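Local atomic coordinates of TRAP dicarboxylate ABC transporter, substrate-binding protein (Roseobacter denitrificans, PDB entry 4OVQ), a protein that binds beta-D-glucuronate as a periplasmic solute-binding protein of the TRAP transporter family, probably to hand it on for uptake. Residues Ser147-Glu152 with Ala205-Pro210; Val166-Asn171 with Pro185-Phe190. All blocks are in the same frame, centred on the assembly; numbering follows the deposited sequence.

Interaction 1: residues Ser147-Glu152 with Ala205-Pro210. With BDP (beta-D-glucopyranuronic acid), chain C.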
ATOM      1  N   SER A 147       3.277  -9.882   3.970  1.00 11.44           N
ATOM      2  CA  SER A 147       4.047 -11.112   4.160  1.00 14.94           C
ATOM      3  C   SER A 147       3.918 -12.052   2.966  1.00 12.81           C
ATOM      4  O   SER A 147       2.957 -11.965   2.200  1.00 13.04           O
ATOM      5  CB  SER A 147       3.554 -11.855   5.393  1.00 12.33           C
ATOM      6  OG  SER A 147       3.839 -11.126   6.574  1.00 15.05           O
ATOM      7  N   PHE A 148       4.877 -12.973   2.839  1.00 13.19           N
ATOM      8  CA  PHE A 148       4.930 -13.877   1.711  1.00 13.31           C
ATOM      9  C   PHE A 148       3.863 -14.952   1.760  1.00 12.72           C
ATOM     10  O   PHE A 148       3.520 -15.481   2.822  1.00 15.24           O
ATOM     11  CB  PHE A 148       6.293 -14.598   1.645  1.00 11.52           C
ATOM     12  CG  PHE A 148       7.446 -13.696   1.326  1.00 16.00           C
ATOM     13  CD1 PHE A 148       7.532 -13.076   0.091  1.00 15.64           C
ATOM     14  CD2 PHE A 148       8.470 -13.491   2.246  1.00 16.65           C
ATOM     15  CE1 PHE A 148       8.605 -12.257  -0.206  1.00 17.24           C
ATOM     16  CE2 PHE A 148       9.525 -12.682   1.947  1.00 18.62           C
ATOM     17  CZ  PHE A 148       9.586 -12.051   0.712  1.00 15.47           C
ATOM     18  N   TYR A 149       3.375 -15.331   0.591  1.00 12.29           N
ATOM     19  CA  TYR A 149       2.568 -16.525   0.471  1.00 13.89           C
ATOM     20  C   TYR A 149       2.884 -17.278  -0.823  1.00 17.06           C
ATOM     21  O   TYR A 149       3.233 -16.676  -1.832  1.00 11.71           O
ATOM     22  CB  TYR A 149       1.075 -16.216   0.569  1.00 16.48           C
ATOM     23  CG  TYR A 149       0.516 -15.063  -0.257  1.00  9.42           C
ATOM     24  CD1 TYR A 149       0.020 -15.267  -1.517  1.00  8.99           C
ATOM     25  CD2 TYR A 149       0.367 -13.801   0.305  1.00  9.81           C
ATOM     26  CE1 TYR A 149      -0.568 -14.240  -2.240  1.00 10.19           C
ATOM     27  CE2 TYR A 149      -0.207 -12.749  -0.402  1.00  9.67           C
ATOM     28  CZ  TYR A 149      -0.678 -12.980  -1.680  1.00  9.74           C
ATOM     29  OH  TYR A 149      -1.259 -11.928  -2.367  1.00 10.30           O
ATOM     30  N   ASN A 150       2.759 -18.603  -0.788  1.00 15.49           N
ATOM     31  CA  ASN A 150       2.992 -19.429  -1.964  1.00 13.29           C
ATOM     32  C   ASN A 150       2.319 -20.775  -1.763  1.00 15.72           C
ATOM     33  O   ASN A 150       1.850 -21.071  -0.667  1.00 16.86           O
ATOM     34  CB  ASN A 150       4.479 -19.603  -2.260  1.00 17.25           C
ATOM     35  CG  ASN A 150       5.151 -20.586  -1.314  1.00 17.00           C
ATOM     36  OD1 ASN A 150       5.390 -21.742  -1.682  1.00 18.99           O
ATOM     37  ND2 ASN A 150       5.458 -20.134  -0.103  1.00 17.33           N
ATOM     38  N   GLY A 151       2.289 -21.578  -2.819  1.00 14.74           N
ATOM     39  CA  GLY A 151       1.540 -22.820  -2.805  1.00 18.92           C
ATOM     40  C   GLY A 151       2.395 -24.045  -2.517  1.00 22.19           C
ATOM     41  O   GLY A 151       1.858 -25.125  -2.298  1.00 29.08           O
ATOM     42  N   GLU A 152       3.711 -23.866  -2.474  1.00 23.54           N
ATOM     43  CA  GLU A 152       4.640 -25.003  -2.410  1.00 23.67           C
ATOM     44  C   GLU A 152       5.115 -25.337  -0.991  1.00 24.29           C
ATOM     45  O   GLU A 152       5.061 -26.494  -0.557  1.00 26.53           O
ATOM     46  CB  GLU A 152       5.853 -24.716  -3.303  1.00 22.82           C
ATOM     47  CG  GLU A 152       7.084 -25.610  -3.083  1.00 31.16           C
ATOM     48  CD  GLU A 152       8.330 -25.046  -3.787  1.00 35.88           C
ATOM     49  OE1 GLU A 152       8.231 -23.963  -4.406  1.00 38.65           O
ATOM     50  OE2 GLU A 152       9.411 -25.669  -3.718  1.00 36.67           O
ATOM     51  N   ALA A 205       3.493 -14.647  -3.922  1.00  9.45           N
ATOM     52  CA  ALA A 205       3.353 -13.212  -3.893  1.00  8.35           C
ATOM     53  C   ALA A 205       3.455 -12.771  -2.437  1.00 10.09           C
ATOM     54  O   ALA A 205       3.931 -13.516  -1.594  1.00 11.26           O
ATOM     55  CB  ALA A 205       2.027 -12.831  -4.515  1.00  9.38           C
ATOM     56  N   GLU A 206       3.066 -11.536  -2.132  1.00 10.58           N
ATOM     57  CA  GLU A 206       3.138 -11.046  -0.764  1.00 10.84           C
ATOM     58  C   GLU A 206       2.106  -9.945  -0.548  1.00 11.25           C
ATOM     59  O   GLU A 206       1.848  -9.131  -1.448  1.00  9.90           O
ATOM     60  CB  GLU A 206       4.558 -10.584  -0.427  1.00  9.43           C
ATOM     61  CG  GLU A 206       5.270  -9.727  -1.469  1.00 10.78           C
ATOM     62  CD  GLU A 206       4.867  -8.244  -1.431  1.00 10.57           C
ATOM     63  OE1 GLU A 206       4.444  -7.716  -2.499  1.00  8.09           O
ATOM     64  OE2 GLU A 206       4.987  -7.599  -0.357  1.00 10.43           O
ATOM     65  N   ASN A 207       1.488  -9.939   0.636  1.00 11.51           N
ATOM     66  CA  ASN A 207       0.464  -8.965   0.916  1.00  9.12           C
ATOM     67  C   ASN A 207      -0.029  -9.069   2.337  1.00 14.28           C
ATOM     68  O   ASN A 207       0.403  -9.926   3.078  1.00 13.43           O
ATOM     69  CB  ASN A 207      -0.709  -9.089  -0.057  1.00 11.46           C
ATOM     70  CG  ASN A 207      -1.208  -7.735  -0.501  1.00 12.94           C
ATOM     71  OD1 ASN A 207      -1.530  -6.905   0.350  1.00 12.28           O
ATOM     72  ND2 ASN A 207      -1.225  -7.476  -1.808  1.00  9.75           N
ATOM     73  N   ASN A 208      -0.919  -8.161   2.716  1.00 12.39           N
ATOM     74  CA  ASN A 208      -1.536  -8.219   4.045  1.00 13.87           C
ATOM     75  C   ASN A 208      -2.638  -9.298   4.092  1.00 12.19           C
ATOM     76  O   ASN A 208      -3.031  -9.865   3.073  1.00 13.72           O
ATOM     77  CB  ASN A 208      -2.089  -6.846   4.398  1.00 10.89           C
ATOM     78  CG  ASN A 208      -3.005  -6.281   3.321  1.00  9.53           C
ATOM     79  OD1 ASN A 208      -3.893  -6.950   2.816  1.00 11.94           O
ATOM     80  ND2 ASN A 208      -2.781  -5.005   2.957  1.00 10.58           N
ATOM     81  N   TRP A 209      -3.147  -9.596   5.292  1.00 15.38           N
ATOM     82  CA  TRP A 209      -4.184 -10.622   5.412  1.00 15.32           C
ATOM     83  C   TRP A 209      -5.439 -10.343   4.606  1.00  9.74           C
ATOM     84  O   TRP A 209      -5.954 -11.226   3.930  1.00 13.77           O
ATOM     85  CB  TRP A 209      -4.607 -10.868   6.865  1.00 16.59           C
ATOM     86  CG  TRP A 209      -3.603 -11.554   7.706  1.00 18.85           C
ATOM     87  CD1 TRP A 209      -2.823 -10.981   8.656  1.00 19.93           C
ATOM     88  CD2 TRP A 209      -3.283 -12.954   7.709  1.00 20.86           C
ATOM     89  NE1 TRP A 209      -2.028 -11.927   9.256  1.00 20.88           N
ATOM     90  CE2 TRP A 209      -2.295 -13.150   8.696  1.00 17.68           C
ATOM     91  CE3 TRP A 209      -3.726 -14.056   6.968  1.00 23.74           C
ATOM     92  CZ2 TRP A 209      -1.744 -14.415   8.970  1.00 21.19           C
ATOM     93  CZ3 TRP A 209      -3.172 -15.310   7.239  1.00 18.91           C
ATOM     94  CH2 TRP A 209      -2.195 -15.470   8.238  1.00 19.79           C
ATOM     95  N   PRO A 210      -5.977  -9.112   4.674  1.00  9.48           N
ATOM     96  CA  PRO A 210      -7.224  -8.864   3.945  1.00 13.78           C
ATOM     97  C   PRO A 210      -7.146  -9.004   2.409  1.00 13.85           C
ATOM     98  O   PRO A 210      -8.107  -9.424   1.764  1.00 12.16           O
ATOM     99  CB  PRO A 210      -7.600  -7.441   4.380  1.00 14.95           C
ATOM    100  CG  PRO A 210      -6.944  -7.281   5.719  1.00 18.08           C
ATOM    101  CD  PRO A 210      -5.631  -7.993   5.559  1.00 13.81           C
TER
HETATM  102  C1  BDP C 402      -2.687  -4.100  -1.421  1.00  7.53           C
HETATM  103  C2  BDP C 402      -2.939  -2.628  -1.625  1.00  6.68           C
HETATM  104  C3  BDP C 402      -3.390  -2.456  -3.009  1.00  5.36           C
HETATM  105  C4  BDP C 402      -2.352  -2.952  -3.959  1.00  6.15           C
HETATM  106  C5  BDP C 402      -2.040  -4.404  -3.685  1.00  7.19           C
HETATM  107  C6  BDP C 402      -0.936  -4.966  -4.596  1.00  6.28           C
HETATM  108  O2  BDP C 402      -4.035  -2.287  -0.711  1.00  7.35           O
HETATM  109  O3  BDP C 402      -3.463  -0.994  -3.203  1.00  6.19           O
HETATM  110  O4  BDP C 402      -2.828  -2.785  -5.361  1.00  6.66           O
HETATM  111  O5  BDP C 402      -1.649  -4.598  -2.332  1.00  6.88           O
HETATM  112  O6A BDP C 402      -0.866  -4.563  -5.794  1.00  8.44           O
HETATM  113  O1  BDP C 402      -2.225  -4.403  -0.137  1.00  7.09           O
HETATM  114  O6B BDP C 402      -0.284  -5.913  -4.092  1.00  7.81           O
HETATM  115  O   HOH W   1      -0.142  -9.707  -3.591  1.00  8.51           O
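Ser-147 and Asn-207 face each other as a hydrogen-bonded pair of an antiparallel sheet, Ser-147 N giving a nearly straight bond to Asn-207 O (3.0 Å) and Ser-147 O taking the amide of Asn-207 in return. Two residues on, Tyr-149 and Ala-205 repeat the exchange: Tyr-149 N reaches Ala-205 O at 2.9 Å, and Ala-205 N answers to Tyr-149 O. Phe-148 and Glu-206 form the non-hydrogen-bonded pair between them. These bonds join strand 204-207 to strand 146-150 in a mixed sheet, and its end delivers Asn-207 to the bound glucuronate. That side chain uses both ends of its amide: OD1 accepts from the sugar hydroxyl O1 at 2.6 Å, while ND2 donates to the ring oxygen O5 at 3.0 Å. OD1 also takes the backbone N of Asn-208, in the carbonyl plane and on a lone pair, which should restrain the amide from flipping. A water joins Tyr-149 OH, Glu-206 O and Asn-207 ND2; the phenol is bonded to His-217 as well. On the other face of the sheet, Glu-206 turns its carboxylate away into a salt bridge with Arg-146 and a hydrogen bond with His-229. Tyr-149 has its CG between the backbone N and carbonyl carbon (chi1 47°), and this folds the ring back over the neighbouring strand. The carbonyl carbon of Ala-205 lies over the ring centre, and Asn-207 CB meets the ring edge in plane. A leucine in place of Tyr-149 would probably leave the water and His-217 without their hydroxyl partner and take away the flat ring surface over the Ala-205 carbonyl. Beside Phe-148, Glu-206 CB rests 3.9 Å from the ring atom CD1.

Interaction 2: residues Val166-Asn171 with Pro185-Phe190. With BDP (beta-D-glucopyranuronic acid), chain C.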
ATOM      1  N   VAL A 166       8.387 -14.744  -7.475  1.00  9.58           N
ATOM      2  CA  VAL A 166       7.492 -14.006  -6.574  1.00  8.98           C
ATOM      3  C   VAL A 166       6.995 -12.717  -7.233  1.00  8.41           C
ATOM      4  O   VAL A 166       7.763 -11.879  -7.680  1.00 10.52           O
ATOM      5  CB  VAL A 166       8.174 -13.657  -5.240  1.00  9.41           C
ATOM      6  CG1 VAL A 166       7.148 -13.030  -4.291  1.00  9.20           C
ATOM      7  CG2 VAL A 166       8.872 -14.902  -4.624  1.00 10.32           C
ATOM      8  N   ARG A 167       5.676 -12.592  -7.327  1.00  8.90           N
ATOM      9  CA  ARG A 167       5.074 -11.379  -7.839  1.00  7.53           C
ATOM     10  C   ARG A 167       5.239 -10.265  -6.822  1.00  8.61           C
ATOM     11  O   ARG A 167       5.072 -10.465  -5.607  1.00  9.22           O
ATOM     12  CB  ARG A 167       3.588 -11.585  -8.116  1.00  9.31           C
ATOM     13  CG  ARG A 167       2.848 -10.323  -8.659  1.00  8.37           C
ATOM     14  CD  ARG A 167       2.309  -9.465  -7.526  1.00  6.94           C
ATOM     15  NE  ARG A 167       1.673  -8.230  -7.974  1.00  6.41           N
ATOM     16  CZ  ARG A 167       1.077  -7.378  -7.152  1.00  6.73           C
ATOM     17  NH1 ARG A 167       1.031  -7.658  -5.857  1.00  8.52           N
ATOM     18  NH2 ARG A 167       0.521  -6.272  -7.637  1.00  9.21           N
ATOM     19  N   VAL A 168       5.545  -9.096  -7.371  1.00  8.59           N
ATOM     20  CA  VAL A 168       5.597  -7.862  -6.602  1.00  8.21           C
ATOM     21  C   VAL A 168       4.896  -6.742  -7.325  1.00  8.58           C
ATOM     22  O   VAL A 168       4.577  -6.849  -8.510  1.00  8.23           O
ATOM     23  CB  VAL A 168       7.060  -7.407  -6.319  1.00  9.77           C
ATOM     24  CG1 VAL A 168       7.728  -8.367  -5.340  1.00 11.38           C
ATOM     25  CG2 VAL A 168       7.872  -7.332  -7.600  1.00 11.02           C
HETATM   26  N   MSE A 169       4.631  -5.658  -6.599  1.00  9.07           N
HETATM   27  CA  MSE A 169       4.131  -4.433  -7.231  1.00  6.64           C
HETATM   28  C   MSE A 169       5.180  -3.792  -8.102  1.00  7.88           C
HETATM   29  O   MSE A 169       6.343  -4.169  -8.032  1.00  9.57           O
HETATM   30  CB  MSE A 169       3.685  -3.443  -6.167  1.00  6.66           C
HETATM   31  CG  MSE A 169       2.470  -3.910  -5.336  1.00  6.54           C
HETATM   32 SE   MSE A 169       1.728  -2.606  -4.115  1.00 13.22          SE
HETATM   33  CE  MSE A 169       3.132  -2.641  -2.730  1.00  7.21           C
ATOM     34  N   ASN A 170       4.732  -2.823  -8.910  1.00  8.51           N
ATOM     35  CA  ASN A 170       5.596  -2.136  -9.859  1.00 14.05           C
ATOM     36  C   ASN A 170       6.502  -1.052  -9.228  1.00 11.99           C
ATOM     37  O   ASN A 170       6.208   0.129  -9.299  1.00 15.86           O
ATOM     38  CB  ASN A 170       4.709  -1.537 -10.950  1.00 14.05           C
ATOM     39  CG  ASN A 170       3.935  -2.596 -11.710  1.00 15.45           C
ATOM     40  OD1 ASN A 170       4.473  -3.263 -12.598  1.00 19.23           O
ATOM     41  ND2 ASN A 170       2.673  -2.768 -11.368  1.00 13.05           N
ATOM     42  N   ASN A 171       7.586  -1.499  -8.606  1.00 11.22           N
ATOM     43  CA  ASN A 171       8.565  -0.627  -7.957  1.00 11.79           C
ATOM     44  C   ASN A 171       9.871  -1.395  -7.867  1.00 15.04           C
ATOM     45  O   ASN A 171       9.914  -2.505  -7.330  1.00 10.90           O
ATOM     46  CB  ASN A 171       8.040  -0.170  -6.570  1.00 10.83           C
ATOM     47  CG  ASN A 171       8.974   0.837  -5.870  1.00  9.94           C
ATOM     48  OD1 ASN A 171      10.186   0.860  -6.113  1.00 12.10           O
ATOM     49  ND2 ASN A 171       8.404   1.671  -5.009  1.00 12.49           N
ATOM     50  N   PRO A 185      11.913 -12.005  -9.185  1.00 12.09           N
ATOM     51  CA  PRO A 185      10.752 -11.113  -9.073  1.00 11.60           C
ATOM     52  C   PRO A 185       9.963 -11.001 -10.357  1.00 12.28           C
ATOM     53  O   PRO A 185      10.540 -11.061 -11.459  1.00 13.20           O
ATOM     54  CB  PRO A 185      11.388  -9.770  -8.728  1.00 14.81           C
ATOM     55  CG  PRO A 185      12.760  -9.845  -9.288  1.00 15.05           C
ATOM     56  CD  PRO A 185      13.194 -11.274  -9.081  1.00 13.14           C
ATOM     57  N   SER A 186       8.662 -10.796 -10.198  1.00 10.37           N
ATOM     58  CA  SER A 186       7.783 -10.612 -11.323  1.00 11.98           C
ATOM     59  C   SER A 186       6.835  -9.470 -11.034  1.00 11.09           C
ATOM     60  O   SER A 186       5.813  -9.643 -10.370  1.00 11.45           O
ATOM     61  CB  SER A 186       7.013 -11.883 -11.576  1.00 16.60           C
ATOM     62  OG  SER A 186       6.266 -11.724 -12.739  1.00 18.42           O
ATOM     63  N   PRO A 187       7.180  -8.274 -11.495  1.00  9.65           N
ATOM     64  CA  PRO A 187       6.237  -7.180 -11.292  1.00  9.39           C
ATOM     65  C   PRO A 187       5.003  -7.381 -12.149  1.00 11.22           C
ATOM     66  O   PRO A 187       5.100  -7.668 -13.348  1.00 10.48           O
ATOM     67  CB  PRO A 187       6.990  -5.940 -11.768  1.00 13.04           C
ATOM     68  CG  PRO A 187       8.436  -6.368 -11.868  1.00 16.49           C
ATOM     69  CD  PRO A 187       8.423  -7.830 -12.145  1.00 13.23           C
HETATM   70  N   MSE A 188       3.836  -7.198 -11.543  1.00  9.65           N
HETATM   71  CA  MSE A 188       2.608  -7.526 -12.233  1.00 10.14           C
HETATM   72  C   MSE A 188       1.456  -6.804 -11.570  1.00  8.82           C
HETATM   73  O   MSE A 188       1.424  -6.626 -10.349  1.00 10.34           O
HETATM   74  CB  MSE A 188       2.406  -9.050 -12.116  1.00 11.48           C
HETATM   75  CG  MSE A 188       1.213  -9.579 -12.769  1.00 11.42           C
HETATM   76 SE   MSE A 188       0.974 -11.503 -12.421  1.00 20.98          SE
HETATM   77  CE  MSE A 188       2.606 -12.130 -12.810  1.00 13.75           C
ATOM     78  N   ALA A 189       0.476  -6.423 -12.378  1.00  5.97           N
ATOM     79  CA  ALA A 189      -0.746  -5.822 -11.897  1.00  5.29           C
ATOM     80  C   ALA A 189      -1.450  -6.742 -10.899  1.00  6.81           C
ATOM     81  O   ALA A 189      -1.549  -7.930 -11.125  1.00  7.49           O
ATOM     82  CB  ALA A 189      -1.651  -5.530 -13.077  1.00  7.51           C
ATOM     83  N   PHE A 190      -1.982  -6.162  -9.839  1.00  6.20           N
ATOM     84  CA  PHE A 190      -2.658  -6.884  -8.784  1.00  7.14           C
ATOM     85  C   PHE A 190      -3.756  -7.779  -9.329  1.00  5.60           C
ATOM     86  O   PHE A 190      -3.933  -8.890  -8.853  1.00  6.25           O
ATOM     87  CB  PHE A 190      -3.231  -5.851  -7.812  1.00  8.58           C
ATOM     88  CG  PHE A 190      -3.697  -6.393  -6.492  1.00  8.68           C
ATOM     89  CD1 PHE A 190      -2.960  -7.314  -5.777  1.00  9.24           C
ATOM     90  CD2 PHE A 190      -4.901  -5.930  -5.954  1.00 10.89           C
ATOM     91  CE1 PHE A 190      -3.422  -7.739  -4.502  1.00 11.44           C
ATOM     92  CE2 PHE A 190      -5.346  -6.375  -4.707  1.00 10.94           C
ATOM     93  CZ  PHE A 190      -4.610  -7.273  -4.020  1.00 10.25           C
TER
HETATM   94  C1  BDP C 402      -2.687  -4.100  -1.421  1.00  7.53           C
HETATM   95  C2  BDP C 402      -2.939  -2.628  -1.625  1.00  6.68           C
HETATM   96  C3  BDP C 402      -3.390  -2.456  -3.009  1.00  5.36           C
HETATM   97  C4  BDP C 402      -2.352  -2.952  -3.959  1.00  6.15           C
HETATM   98  C5  BDP C 402      -2.040  -4.404  -3.685  1.00  7.19           C
HETATM   99  C6  BDP C 402      -0.936  -4.966  -4.596  1.00  6.28           C
HETATM  100  O2  BDP C 402      -4.035  -2.287  -0.711  1.00  7.35           O
HETATM  101  O3  BDP C 402      -3.463  -0.994  -3.203  1.00  6.19           O
HETATM  102  O4  BDP C 402      -2.828  -2.785  -5.361  1.00  6.66           O
HETATM  103  O5  BDP C 402      -1.649  -4.598  -2.332  1.00  6.88           O
HETATM  104  O6A BDP C 402      -0.866  -4.563  -5.794  1.00  8.44           O
HETATM  105  O1  BDP C 402      -2.225  -4.403  -0.137  1.00  7.09           O
HETATM  106  O6B BDP C 402      -0.284  -5.913  -4.092  1.00  7.81           O
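Arg-167 grips Met-188 O side-on with two nitrogens, NE and NH2, each 2.9 Å away, the oxygen lying close to the guanidinium plane. The same group meets the glucuronate carboxylate end-on: NH1 bonds to O6B at 2.8 Å and NH2 to O6A at 2.9 Å, both almost straight. NH2 thus serves ligand and protein together, and the double grip on the carbonyl should fix the rotation of the group before the carboxylate. The arginine chain runs out with CG anti to the backbone N (chi1 179°) and then bends at chi2 (-89°), which carries the guanidinium alongside the neighbouring segment. The backbone bonds are those of parallel strands: Ser-186 N to Val-166 O, Val-168 N to Ser-186 O, and Met-188 N to Val-168 O, the last at 3.1 Å. Strands 165-168 and 184-187 are the two arms of a beta-alpha-beta unit, with helix 172-180 as the crossover, and the residues that reach the sugar come from Arg-167 onward and from the end of the second segment. Packing contacts fall into two groups. Away from the ligand, Val-168 CG2 packs loosely beside Pro-185 and Pro-187, while Val-168 also touches Phe-174 and Ile-178 of the crossover helix. Arg-167 CG lies on the other side of the pair, 3.7 Å from CB of selenomethionine Met-188. At the pocket, the ring of Phe-190 turns one face to the sugar, C5 over its centre and 3.6 Å above the plane, and its CD1 lies against the carboxylate carbon C6 at 3.3 Å. Met-169, also a selenomethionine, puts its SE against the same carbon, 3.6 Å from C6.

In the fold
The two contacts lie with centres 13 Å apart and share the bound glucuronate. Both strands of interaction 2 fall in the chain between the two partners of interaction 1: strand 146-150 comes first, then strand 165-168, helix 172-180, strand 184-187, and finally strand 204-207, which returns to pair with 146-150. Interaction 1 belongs to a mixed sheet, interaction 2 to a two-stranded parallel one, and a backbone bond between Arg-167 and Gly-204 links their neighbouring strands. They pack directly, Asn-207 ND2 lying 3.5 Å from Phe-190 CE1 and Ala-205 CA 3.8 Å from Val-166 CG1. Between them they hold different parts of one sugar: Asn-207 its anomeric side, Arg-167 its carboxylate.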